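PDB 7K46: aspartate carbamoyltransferase from Leishmania major, which probably catalyses the transfer of a carbamoyl group from carbamoyl phosphate to L-aspartate, an early step of pyrimidine biosynthesis. Local coordinates for residues D98-L103 and M124-H129; S178-L183 and R190-I195; K37-I40 and T45-T48; A277-K282 and D302-Y307. All coordinates share one frame; numbering follows the deposited sequence. Where two conformers were deposited one is given.

Contact 1 of 4, residues D98-L103 and M124-H129; sequences DTIRTL and MSVATH
Val126 meets helix 96-104 with two surfaces, its CG2 methyl set against Ile100 and CB and CG1 set over one face of the Arg101 guanidinium. The aliphatic half is a small cluster of branched carbons. CG2 of Ile100 stands 3.9 Å from CG2 of Val126 and 3.8 Å from CB of Ala127, so one methyl of helix 96-104 touches two consecutive residues, Val126 and Ala127. Ile100 holds CG2 anti to its backbone N while CG1 lies beside that N (chi1 -65°), and CG2 is the branch that reaches across.

The second interaction is apolar against a charged plane. The Arg101 chain bends at chi2 (-120°) and brings its end toward the 124-129 segment, where CB of Val126 sits 3.8 Å above one guanidinium face, offset toward the rim. CG1 of Val126 comes closest at NH2 of Arg101, 3.7 Å away, and the two side chains cross at about a right angle.

Polar links flank this packing: Asp104, just beyond 98-103, accepts from Thr128 N and is hydrogen-bonded to His129 ND1, while Asp98 forms a salt bridge with Arg291 of the second subunit. Phe308 of that subunit packs on Arg101. The Ile100, Arg101, Val126 and Ala127 side chains meet through dispersion and shape, joining two helices of the carbamoyl-phosphate domain beside a trimer interface; the contact over the face does not occupy the N-H edge.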
loop_
_atom_site.group_PDB
_atom_site.type_symbol
_atom_site.label_atom_id
_atom_site.label_comp_id
_atom_site.label_asym_id
_atom_site.label_seq_id
_atom_site.Cartn_x
_atom_site.Cartn_y
_atom_site.Cartn_z
ATOM N N ASP A 98 -3.263 -8.345 20.647
ATOM C CA ASP A 98 -1.964 -7.680 20.565
ATOM C C ASP A 98 -1.794 -6.958 19.240
ATOM O O ASP A 98 -1.157 -5.897 19.183
ATOM C CB ASP A 98 -0.826 -8.683 20.763
ATOM C CG ASP A 98 -0.614 -9.042 22.224
ATOM O OD1 ASP A 98 -1.320 -8.468 23.091
ATOM O OD2 ASP A 98 0.249 -9.900 22.505
ATOM N N THR A 99 -2.351 -7.513 18.160
ATOM C CA THR A 99 -2.273 -6.831 16.874
ATOM C C THR A 99 -3.046 -5.519 16.904
ATOM O O THR A 99 -2.563 -4.497 16.398
ATOM C CB THR A 99 -2.790 -7.744 15.764
ATOM O OG1 THR A 99 -1.967 -8.917 15.705
ATOM C CG2 THR A 99 -2.745 -7.018 14.415
ATOM N N ILE A 100 -4.250 -5.535 17.491
ATOM C CA ILE A 100 -5.040 -4.311 17.629
ATOM C C ILE A 100 -4.264 -3.259 18.418
ATOM O O ILE A 100 -4.214 -2.085 18.032
ATOM C CB ILE A 100 -6.400 -4.627 18.285
ATOM C CG1 ILE A 100 -7.238 -5.527 17.361
ATOM C CG2 ILE A 100 -7.157 -3.336 18.662
ATOM C CD1 ILE A 100 -7.604 -4.879 16.015
ATOM N N ARG A 101 -3.669 -3.657 19.549
ATOM C CA ARG A 101 -2.858 -2.717 20.325
ATOM C C ARG A 101 -1.737 -2.130 19.479
ATOM O O ARG A 101 -1.387 -0.951 19.619
ATOM C CB ARG A 101 -2.263 -3.404 21.555
ATOM C CG ARG A 101 -3.256 -4.163 22.426
ATOM C CD ARG A 101 -3.267 -3.599 23.805
ATOM N NE ARG A 101 -3.912 -4.466 24.785
ATOM C CZ ARG A 101 -4.369 -4.020 25.944
ATOM N NH1 ARG A 101 -4.313 -2.732 26.250
ATOM N NH2 ARG A 101 -4.895 -4.879 26.812
ATOM N N THR A 102 -1.137 -2.953 18.619
ATOM C CA THR A 102 -0.089 -2.457 17.735
ATOM C C THR A 102 -0.633 -1.374 16.803
ATOM O O THR A 102 -0.016 -0.313 16.644
ATOM C CB THR A 102 0.512 -3.636 16.956
ATOM O OG1 THR A 102 1.067 -4.579 17.890
ATOM C CG2 THR A 102 1.627 -3.167 16.014
ATOM N N LEU A 103 -1.815 -1.602 16.215
ATOM C CA LEU A 103 -2.428 -0.585 15.359
ATOM C C LEU A 103 -2.742 0.690 16.138
ATOM O O LEU A 103 -2.557 1.802 15.625
ATOM C CB LEU A 103 -3.700 -1.137 14.712
ATOM C CG LEU A 103 -3.578 -1.865 13.374
ATOM C CD1 LEU A 103 -2.646 -3.065 13.476
ATOM C CD2 LEU A 103 -4.964 -2.289 12.862
ATOM N N MET A 124 -12.621 -4.894 19.926
ATOM C CA MET A 124 -13.188 -3.802 20.706
ATOM C C MET A 124 -12.896 -3.939 22.196
ATOM O O MET A 124 -12.947 -2.936 22.912
ATOM C CB MET A 124 -14.693 -3.705 20.444
ATOM C CG MET A 124 -14.984 -3.212 19.015
ATOM S SD MET A 124 -16.712 -2.779 18.741
ATOM C CE MET A 124 -17.522 -4.268 19.327
ATOM N N SER A 125 -12.565 -5.143 22.672
ATOM C CA SER A 125 -12.256 -5.316 24.088
ATOM C C SER A 125 -10.964 -4.610 24.495
ATOM O O SER A 125 -10.764 -4.358 25.688
ATOM C CB SER A 125 -12.169 -6.808 24.443
ATOM O OG SER A 125 -10.887 -7.363 24.156
ATOM N N VAL A 126 -10.079 -4.306 23.544
ATOM C CA VAL A 126 -8.817 -3.641 23.855
ATOM C C VAL A 126 -8.590 -2.365 23.061
ATOM O O VAL A 126 -7.709 -1.568 23.431
ATOM C CB VAL A 126 -7.619 -4.601 23.648
ATOM C CG1 VAL A 126 -7.727 -5.832 24.551
ATOM C CG2 VAL A 126 -7.473 -4.988 22.165
ATOM N N ALA A 127 -9.309 -2.117 21.965
ATOM C CA ALA A 127 -9.005 -0.970 21.120
ATOM C C ALA A 127 -9.226 0.343 21.862
ATOM O O ALA A 127 -10.147 0.472 22.673
ATOM C CB ALA A 127 -9.864 -0.995 19.856
ATOM N N THR A 128 -8.359 1.320 21.595
ATOM C CA THR A 128 -8.535 2.658 22.140
ATOM C C THR A 128 -8.966 3.667 21.085
ATOM O O THR A 128 -9.228 4.819 21.427
ATOM C CB THR A 128 -7.247 3.156 22.814
ATOM O OG1 THR A 128 -6.206 3.232 21.839
ATOM C CG2 THR A 128 -6.823 2.199 23.940
ATOM N N HIS A 129 -9.036 3.277 19.822
ATOM C CA HIS A 129 -9.543 4.127 18.762
ATOM C C HIS A 129 -10.746 3.444 18.123
ATOM O O HIS A 129 -10.937 2.231 18.285
ATOM C CB HIS A 129 -8.463 4.409 17.705
ATOM C CG HIS A 129 -7.291 5.175 18.239
ATOM N ND1 HIS A 129 -6.135 4.562 18.671
ATOM C CD2 HIS A 129 -7.124 6.500 18.467
ATOM C CE1 HIS A 129 -5.294 5.479 19.116
ATOM N NE2 HIS A 129 -5.869 6.663 19.003
#

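Contact 2 of 4, residues S178-L183 and R190-I195; sequences SLLKLL and RKVYLI
Leu180 reaches from helix 174-186 to the strand 191-195 and carries nearly all of this contact, meeting Val192 with one methyl and Leu194 with the other. Just before it in sequence, Ser178 and Leu179 belong to other sides of the helix; their carbonyls accept the backbone N-H groups of Leu182 and Leu183, the regular pattern of an alpha-helix. At Leu180 the backbones come nearest, its CA lying 8.5 Å from that of Val192, a separation that the side chains bridge.

Leu180 extends CG anti to its backbone N (chi1 173°), which carries the isobutyl fork toward the sheet. CD1 settles against both branches of Val192, 4.0 Å from CG1 and 4.1 Å from CG2, whereas CD2 lies 4.4 Å from CD2 of Leu194, a looser approach. The fork therefore spans two residues spaced i and i+2 along the strand, and Leu166 of strand 163-167 touches Leu180 as well. Next in sequence, Leu182 packs on helix 142-156. One turn on from Leu180, Leu183 again points its CB toward the strand, but its side chain stops short of it and packs on Ile149 instead.

Strand 163-167, helix 174-186 and strand 191-195 form a beta-alpha-beta crossover, the recurring unit of the Rossmann-like aspartate-binding domain. All three touching residues are buried and aliphatic, so hydrophobic burial, without directional bonds, seats the helix on its parallel sheet.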
loop_
_atom_site.group_PDB
_atom_site.type_symbol
_atom_site.label_atom_id
_atom_site.label_comp_id
_atom_site.label_asym_id
_atom_site.label_seq_id
_atom_site.Cartn_x
_atom_site.Cartn_y
_atom_site.Cartn_z
ATOM N N SER A 178 -29.605 -8.823 7.903
ATOM C CA SER A 178 -29.385 -7.544 8.568
ATOM C C SER A 178 -30.017 -6.396 7.790
ATOM O O SER A 178 -30.593 -5.472 8.383
ATOM C CB SER A 178 -27.881 -7.312 8.745
ATOM O OG SER A 178 -27.617 -6.093 9.414
ATOM N N LEU A 179 -29.909 -6.430 6.458
ATOM C CA LEU A 179 -30.515 -5.378 5.647
ATOM C C LEU A 179 -32.026 -5.344 5.837
ATOM O O LEU A 179 -32.615 -4.269 6.008
ATOM C CB LEU A 179 -30.157 -5.568 4.168
ATOM C CG LEU A 179 -30.747 -4.504 3.223
ATOM C CD1 LEU A 179 -30.185 -3.112 3.521
ATOM C CD2 LEU A 179 -30.548 -4.874 1.766
ATOM N N LEU A 180 -32.668 -6.511 5.832
ATOM C CA LEU A 180 -34.110 -6.559 6.057
ATOM C C LEU A 180 -34.472 -6.006 7.435
ATOM O O LEU A 180 -35.403 -5.201 7.571
ATOM C CB LEU A 180 -34.615 -7.990 5.896
ATOM C CG LEU A 180 -36.084 -8.195 6.262
ATOM C CD1 LEU A 180 -36.964 -7.318 5.378
ATOM C CD2 LEU A 180 -36.478 -9.671 6.143
ATOM N N LYS A 181 -33.746 -6.431 8.475
ATOM C CA LYS A 181 -34.036 -5.928 9.819
ATOM C C LYS A 181 -33.917 -4.411 9.867
ATOM O O LYS A 181 -34.776 -3.727 10.438
ATOM C CB LYS A 181 -33.091 -6.551 10.843
ATOM C CG LYS A 181 -33.264 -8.041 11.081
ATOM C CD LYS A 181 -32.166 -8.499 12.029
ATOM C CE LYS A 181 -32.142 -9.992 12.195
ATOM N NZ LYS A 181 -31.081 -10.372 13.169
ATOM N N LEU A 182 -32.863 -3.868 9.254
ATOM C CA LEU A 182 -32.643 -2.426 9.279
ATOM C C LEU A 182 -33.750 -1.686 8.537
ATOM O O LEU A 182 -34.246 -0.656 9.013
ATOM C CB LEU A 182 -31.279 -2.108 8.669
ATOM C CG LEU A 182 -30.813 -0.667 8.822
ATOM C CD1 LEU A 182 -30.510 -0.405 10.282
ATOM C CD2 LEU A 182 -29.590 -0.410 7.961
ATOM N N LEU A 183 -34.141 -2.191 7.364
ATOM C CA LEU A 183 -35.170 -1.519 6.573
ATOM C C LEU A 183 -36.512 -1.531 7.304
ATOM O O LEU A 183 -37.194 -0.503 7.393
ATOM C CB LEU A 183 -35.296 -2.187 5.199
ATOM C CG LEU A 183 -34.153 -1.985 4.195
ATOM C CD1 LEU A 183 -34.343 -2.805 2.916
ATOM C CD2 LEU A 183 -34.023 -0.509 3.854
ATOM N N ARG A 190 -43.596 -0.347 1.897
ATOM C CA ARG A 190 -44.879 -0.903 1.481
ATOM C C ARG A 190 -44.838 -2.426 1.490
ATOM O O ARG A 190 -45.734 -3.075 2.041
ATOM C CB ARG A 190 -45.266 -0.385 0.093
ATOM C CG ARG A 190 -46.534 -1.038 -0.466
ATOM C CD ARG A 190 -47.116 -0.268 -1.644
ATOM N NE ARG A 190 -46.210 -0.231 -2.788
ATOM C CZ ARG A 190 -46.073 -1.215 -3.668
ATOM N NH1 ARG A 190 -46.726 -2.355 -3.532
ATOM N NH2 ARG A 190 -45.251 -1.054 -4.705
ATOM N N LYS A 191 -43.796 -3.021 0.914
ATOM C CA LYS A 191 -43.815 -4.463 0.723
ATOM C C LYS A 191 -42.401 -4.974 0.527
ATOM O O LYS A 191 -41.583 -4.311 -0.116
ATOM C CB LYS A 191 -44.687 -4.828 -0.485
ATOM C CG LYS A 191 -44.917 -6.318 -0.687
ATOM C CD LYS A 191 -46.071 -6.517 -1.664
ATOM C CE LYS A 191 -46.564 -7.951 -1.670
ATOM N NZ LYS A 191 -47.632 -8.152 -2.708
ATOM N N VAL A 192 -42.121 -6.156 1.078
ATOM C CA VAL A 192 -40.865 -6.867 0.834
ATOM C C VAL A 192 -41.204 -8.210 0.201
ATOM O O VAL A 192 -41.920 -9.026 0.801
ATOM C CB VAL A 192 -40.043 -7.083 2.118
ATOM C CG1 VAL A 192 -38.784 -7.913 1.811
ATOM C CG2 VAL A 192 -39.667 -5.751 2.781
ATOM N N TYR A 193 -40.688 -8.438 -1.001
ATOM C CA TYR A 193 -40.737 -9.754 -1.630
ATOM C C TYR A 193 -39.465 -10.504 -1.267
ATOM O O TYR A 193 -38.365 -9.963 -1.413
ATOM C CB TYR A 193 -40.858 -9.635 -3.153
ATOM C CG TYR A 193 -42.163 -9.055 -3.642
ATOM C CD1 TYR A 193 -43.275 -9.871 -3.840
ATOM C CD2 TYR A 193 -42.291 -7.696 -3.917
ATOM C CE1 TYR A 193 -44.483 -9.357 -4.287
ATOM C CE2 TYR A 193 -43.505 -7.165 -4.375
ATOM C CZ TYR A 193 -44.597 -8.005 -4.554
ATOM O OH TYR A 193 -45.801 -7.496 -5.005
ATOM N N LEU A 194 -39.616 -11.746 -0.794
ATOM C CA LEU A 194 -38.489 -12.617 -0.448
ATOM C C LEU A 194 -38.437 -13.734 -1.488
ATOM O O LEU A 194 -39.220 -14.686 -1.421
ATOM C CB LEU A 194 -38.652 -13.178 0.962
ATOM C CG LEU A 194 -38.771 -12.140 2.085
ATOM C CD1 LEU A 194 -39.143 -12.820 3.408
ATOM C CD2 LEU A 194 -37.467 -11.363 2.213
ATOM N N ILE A 195 -37.515 -13.614 -2.449
ATOM C CA ILE A 195 -37.446 -14.499 -3.612
ATOM C C ILE A 195 -36.245 -15.417 -3.434
ATOM O O ILE A 195 -35.097 -14.964 -3.502
ATOM C CB ILE A 195 -37.323 -13.713 -4.927
ATOM C CG1 ILE A 195 -38.370 -12.589 -5.015
ATOM C CG2 ILE A 195 -37.383 -14.668 -6.123
ATOM C CD1 ILE A 195 -39.815 -13.083 -5.036
#

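Contact 3 of 4, residues K37-I40 and T45-T48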
loop_
_atom_site.group_PDB
_atom_site.type_symbol
_atom_site.label_atom_id
_atom_site.label_comp_id
_atom_site.label_asym_id
_atom_site.label_seq_id
_atom_site.Cartn_x
_atom_site.Cartn_y
_atom_site.Cartn_z
ATOM N N LYS A 37 -20.825 14.317 -1.947
ATOM C CA LYS A 37 -20.840 13.945 -3.361
ATOM C C LYS A 37 -20.869 15.182 -4.250
ATOM O O LYS A 37 -20.079 15.301 -5.192
ATOM C CB LYS A 37 -22.033 13.032 -3.659
ATOM C CG LYS A 37 -22.159 12.573 -5.119
ATOM C CD LYS A 37 -23.363 11.635 -5.263
ATOM C CE LYS A 37 -23.493 11.026 -6.658
ATOM N NZ LYS A 37 -23.686 12.048 -7.709
ATOM N N THR A 38 -21.757 16.130 -3.955
ATOM C CA THR A 38 -21.814 17.345 -4.765
ATOM C C THR A 38 -20.481 18.084 -4.737
ATOM O O THR A 38 -19.959 18.494 -5.784
ATOM C CB THR A 38 -22.932 18.254 -4.266
ATOM O OG1 THR A 38 -24.179 17.550 -4.337
ATOM C CG2 THR A 38 -23.003 19.519 -5.102
ATOM N N HIS A 39 -19.925 18.255 -3.535
ATOM C CA HIS A 39 -18.644 18.935 -3.335
ATOM C C HIS A 39 -17.531 18.269 -4.136
ATOM O O HIS A 39 -16.848 18.917 -4.939
ATOM C CB HIS A 39 -18.332 18.916 -1.834
ATOM C CG HIS A 39 -17.097 19.661 -1.427
ATOM N ND1 HIS A 39 -17.107 21.003 -1.112
ATOM C CD2 HIS A 39 -15.830 19.234 -1.207
ATOM C CE1 HIS A 39 -15.893 21.381 -0.753
ATOM N NE2 HIS A 39 -15.097 20.325 -0.798
ATOM N N ILE A 40 -17.347 16.960 -3.936
ATOM C CA ILE A 40 -16.245 16.242 -4.574
ATOM C C ILE A 40 -16.410 16.229 -6.087
ATOM O O ILE A 40 -15.444 16.425 -6.835
ATOM C CB ILE A 40 -16.154 14.815 -3.998
ATOM C CG1 ILE A 40 -15.805 14.859 -2.501
ATOM C CG2 ILE A 40 -15.138 13.972 -4.789
ATOM C CD1 ILE A 40 -14.360 15.259 -2.194
ATOM N N THR A 45 -11.977 19.866 -2.842
ATOM C CA THR A 45 -11.335 18.861 -2.004
ATOM C C THR A 45 -11.713 19.052 -0.538
ATOM O O THR A 45 -12.298 20.065 -0.143
ATOM C CB THR A 45 -9.815 18.907 -2.175
ATOM O OG1 THR A 45 -9.334 20.214 -1.830
ATOM C CG2 THR A 45 -9.451 18.601 -3.623
ATOM N N ILE A 46 -11.387 18.039 0.265
ATOM C CA ILE A 46 -11.631 18.041 1.704
ATOM C C ILE A 46 -10.341 17.648 2.404
ATOM O O ILE A 46 -9.742 16.619 2.074
ATOM C CB ILE A 46 -12.771 17.083 2.096
ATOM C CG1 ILE A 46 -14.068 17.479 1.383
ATOM C CG2 ILE A 46 -12.970 17.089 3.620
ATOM C CD1 ILE A 46 -15.181 16.420 1.513
ATOM N N ASP A 47 -9.912 18.462 3.369
ATOM C CA ASP A 47 -8.630 18.255 4.028
ATOM C C ASP A 47 -8.776 18.095 5.536
ATOM O O ASP A 47 -7.770 18.137 6.260
ATOM C CB ASP A 47 -7.686 19.421 3.705
ATOM C CG ASP A 47 -6.224 19.017 3.739
ATOM O OD1 ASP A 47 -5.885 17.978 3.118
ATOM O OD2 ASP A 47 -5.417 19.740 4.378
ATOM N N THR A 48 -10.006 17.911 6.018
ATOM C CA THR A 48 -10.295 17.915 7.449
ATOM C C THR A 48 -9.495 16.861 8.208
ATOM O O THR A 48 -9.113 17.086 9.366
ATOM C CB THR A 48 -11.796 17.694 7.659
ATOM O OG1 THR A 48 -12.519 18.677 6.905
ATOM C CG2 THR A 48 -12.163 17.839 9.132
#
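The chain leaves the last turn of helix 23-41, turns and runs on roughly crosswise as an extended segment, bringing the CA atoms of Ile40 and Thr45 to 6.1 Å. Thr45 and Ile46 have extended backbones, and the carbonyl of Thr45 meets the imidazole of His39. With CG anti to the backbone N (chi1 -176°), the ring reaches toward the loop and NE2 donates to Thr45 O over 2.9 Å, nearly straight at 172°. The oxygen lies in the ring plane, whereas the nitrogen stands well above the carbonyl plane, 58° out of it.

Apolar packing runs beside this bond. CG1 of Ile46 approaches CD2 of His39 to 3.6 Å, and CD1 of Ile46 meets CD1 of Ile40 at 4.0 Å, the two isoleucine side chains crossing at about a right angle. Phe4 adds an edge-to-face ring contact with His39 and also touches Ile46. The hydroxyl of Thr45 is taken by Arg50 of the third subunit.

Because NE2 acts as donor, the bond requires a proton on that nitrogen. One directional bond beside an apolar patch thus ties a helix end to its following loop at a subunit boundary.

Contact 4 of 4, residues A277-K282 and D302-Y307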
loop_
_atom_site.group_PDB
_atom_site.type_symbol
_atom_site.label_atom_id
_atom_site.label_comp_id
_atom_site.label_asym_id
_atom_site.label_seq_id
_atom_site.Cartn_x
_atom_site.Cartn_y
_atom_site.Cartn_z
ATOM N N ALA A 277 -38.507 -6.166 -18.964
ATOM C CA ALA A 277 -39.586 -5.724 -19.843
ATOM C C ALA A 277 -40.851 -5.400 -19.056
ATOM O O ALA A 277 -41.647 -4.557 -19.482
ATOM C CB ALA A 277 -39.878 -6.788 -20.901
ATOM N N HIS A 278 -41.046 -6.045 -17.908
ATOM C CA HIS A 278 -42.215 -5.813 -17.071
ATOM C C HIS A 278 -41.950 -4.851 -15.918
ATOM O O HIS A 278 -42.867 -4.581 -15.139
ATOM C CB HIS A 278 -42.737 -7.144 -16.520
ATOM C CG HIS A 278 -43.195 -8.100 -17.580
ATOM N ND1 HIS A 278 -42.410 -9.134 -18.039
ATOM C CD2 HIS A 278 -44.358 -8.173 -18.273
ATOM C CE1 HIS A 278 -43.069 -9.804 -18.969
ATOM N NE2 HIS A 278 -44.254 -9.243 -19.129
ATOM N N ALA A 279 -40.741 -4.306 -15.803
ATOM C CA ALA A 279 -40.412 -3.411 -14.702
ATOM C C ALA A 279 -40.968 -2.005 -14.922
ATOM O O ALA A 279 -41.185 -1.563 -16.055
ATOM C CB ALA A 279 -38.893 -3.337 -14.508
ATOM N N LYS A 280 -41.203 -1.306 -13.810
ATOM C CA LYS A 280 -41.561 0.106 -13.825
ATOM C C LYS A 280 -40.504 0.929 -14.559
ATOM O O LYS A 280 -39.340 0.538 -14.676
ATOM C CB LYS A 280 -41.671 0.656 -12.398
ATOM C CG LYS A 280 -42.666 -0.036 -11.501
ATOM C CD LYS A 280 -42.685 0.624 -10.129
ATOM C CE LYS A 280 -43.776 0.009 -9.267
ATOM N NZ LYS A 280 -43.962 0.743 -7.991
ATOM N N ALA A 281 -40.920 2.107 -15.027
ATOM C CA ALA A 281 -39.946 3.078 -15.520
ATOM C C ALA A 281 -39.072 3.604 -14.386
ATOM O O ALA A 281 -37.851 3.737 -14.543
ATOM C CB ALA A 281 -40.670 4.223 -16.232
ATOM N N LYS A 282 -39.667 3.881 -13.226
ATOM C CA LYS A 282 -38.942 4.422 -12.075
ATOM C C LYS A 282 -38.688 3.288 -11.081
ATOM O O LYS A 282 -39.471 3.059 -10.156
ATOM C CB LYS A 282 -39.727 5.569 -11.444
ATOM C CG LYS A 282 -39.001 6.338 -10.333
ATOM C CD LYS A 282 -39.941 7.360 -9.688
ATOM C CE LYS A 282 -39.370 7.963 -8.401
ATOM N NZ LYS A 282 -38.113 8.707 -8.629
ATOM N N ASP A 302 -28.788 -0.098 -19.036
ATOM C CA ASP A 302 -30.133 0.377 -18.726
ATOM C C ASP A 302 -30.062 1.430 -17.626
ATOM O O ASP A 302 -29.360 1.224 -16.626
ATOM C CB ASP A 302 -31.009 -0.801 -18.290
ATOM C CG ASP A 302 -32.489 -0.442 -18.196
ATOM O OD1 ASP A 302 -32.841 0.388 -17.341
ATOM O OD2 ASP A 302 -33.300 -0.995 -18.977
ATOM N N PRO A 303 -30.764 2.559 -17.758
ATOM C CA PRO A 303 -30.690 3.591 -16.707
ATOM C C PRO A 303 -31.109 3.095 -15.333
ATOM O O PRO A 303 -30.690 3.673 -14.320
ATOM C CB PRO A 303 -31.636 4.687 -17.221
ATOM C CG PRO A 303 -31.727 4.459 -18.687
ATOM C CD PRO A 303 -31.622 2.976 -18.883
ATOM N N ARG A 304 -31.901 2.031 -15.257
ATOM C CA ARG A 304 -32.325 1.503 -13.968
ATOM C C ARG A 304 -31.285 0.585 -13.334
ATOM O O ARG A 304 -31.473 0.149 -12.189
ATOM C CB ARG A 304 -33.654 0.765 -14.149
ATOM C CG ARG A 304 -34.751 1.667 -14.675
ATOM C CD ARG A 304 -35.943 0.871 -15.237
ATOM N NE ARG A 304 -35.629 0.134 -16.460
ATOM C CZ ARG A 304 -36.530 -0.513 -17.189
ATOM N NH1 ARG A 304 -37.812 -0.509 -16.865
ATOM N NH2 ARG A 304 -36.135 -1.184 -18.268
ATOM N N ALA A 305 -30.200 0.277 -14.041
ATOM C CA ALA A 305 -29.146 -0.574 -13.491
ATOM C C ALA A 305 -28.289 0.288 -12.567
ATOM O O ALA A 305 -27.450 1.065 -13.025
ATOM C CB ALA A 305 -28.320 -1.200 -14.610
ATOM N N ALA A 306 -28.511 0.163 -11.260
ATOM C CA ALA A 306 -27.888 1.039 -10.276
ATOM C C ALA A 306 -26.700 0.406 -9.548
ATOM O O ALA A 306 -26.096 1.065 -8.694
ATOM C CB ALA A 306 -28.944 1.494 -9.257
ATOM N N TYR A 307 -26.349 -0.845 -9.854
ATOM C CA TYR A 307 -25.362 -1.550 -9.039
ATOM C C TYR A 307 -23.935 -1.053 -9.238
ATOM O O TYR A 307 -23.072 -1.376 -8.410
ATOM C CB TYR A 307 -25.424 -3.066 -9.298
ATOM C CG TYR A 307 -25.749 -3.458 -10.729
ATOM C CD1 TYR A 307 -27.077 -3.559 -11.158
ATOM C CD2 TYR A 307 -24.735 -3.744 -11.647
ATOM C CE1 TYR A 307 -27.391 -3.912 -12.467
ATOM C CE2 TYR A 307 -25.040 -4.105 -12.968
ATOM C CZ TYR A 307 -26.374 -4.186 -13.364
ATOM O OH TYR A 307 -26.696 -4.539 -14.655
HETATM O O HOH W 1 -39.810 -1.741 -18.539
#
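Arg304 and the carbonyl of Lys280 form the tight centre of this contact. NH1 of Arg304 donates to Lys280 O over 2.9 Å at an N-H...O angle of 157°; the oxygen lies in the guanidinium plane, while the nitrogen stands 44° out of the carbonyl plane. The aliphatic stem packs too, CD of Arg304 lying 3.5 Å from Ala281 O. A bend at chi3 (-68°) folds the chain so that its other edge meets Asp302 side-on. There NE binds OD1 at 2.9 Å and NH2 binds OD2 at 2.9 Å, a bidentate salt bridge that fixes the rotation of the guanidinium. OD1 also accepts the backbone N of Arg304 at 2.8 Å through its anti lone pair, closing an Asx turn within the type I turn from Asp302 to Ala305.

The outer side is looser. Ala279 O lies 3.6 Å from NH1 of Arg304 and Ala279 CB 3.8 Å from it; water 1 accepts from NH1 and can donate to Ala279 O, 2.8 Å away. Ala281 is exposed and points its CB away, and the Lys280 chain leads off to a salt bridge with Asp236.

Both segments are loops at the edge of the aspartate-binding domain, on either side in sequence of strand 284-286. Val285 of that strand binds the backbone of Arg304 and Ala306, Leu276 of helix 273-276 packs on Asp302 and Arg304, and Ala279 rests on Val232 of helix 229-234.

From the N terminus the four contacts follow one another in series, and none encloses or crosses another. Contact 3 comes first, closing the short turn after helix 23-41; contact 1 then closes a longer loop that takes in strand 109-113. Both lie in the carbamoyl-phosphate region, with centres about 30 Å apart. Contact 2 completes a crossover in the aspartate-binding region, and contact 4 closes the loop around the edge strand 284-286. Only contacts 2 and 4 touch: Arg190 NH2 lies 4.0 Å from Lys280 NZ, like charges gathered near Asp236. Contacts 1 and 3 lie beside other subunits, whereas no other chain of the assembly touches 2 or 4.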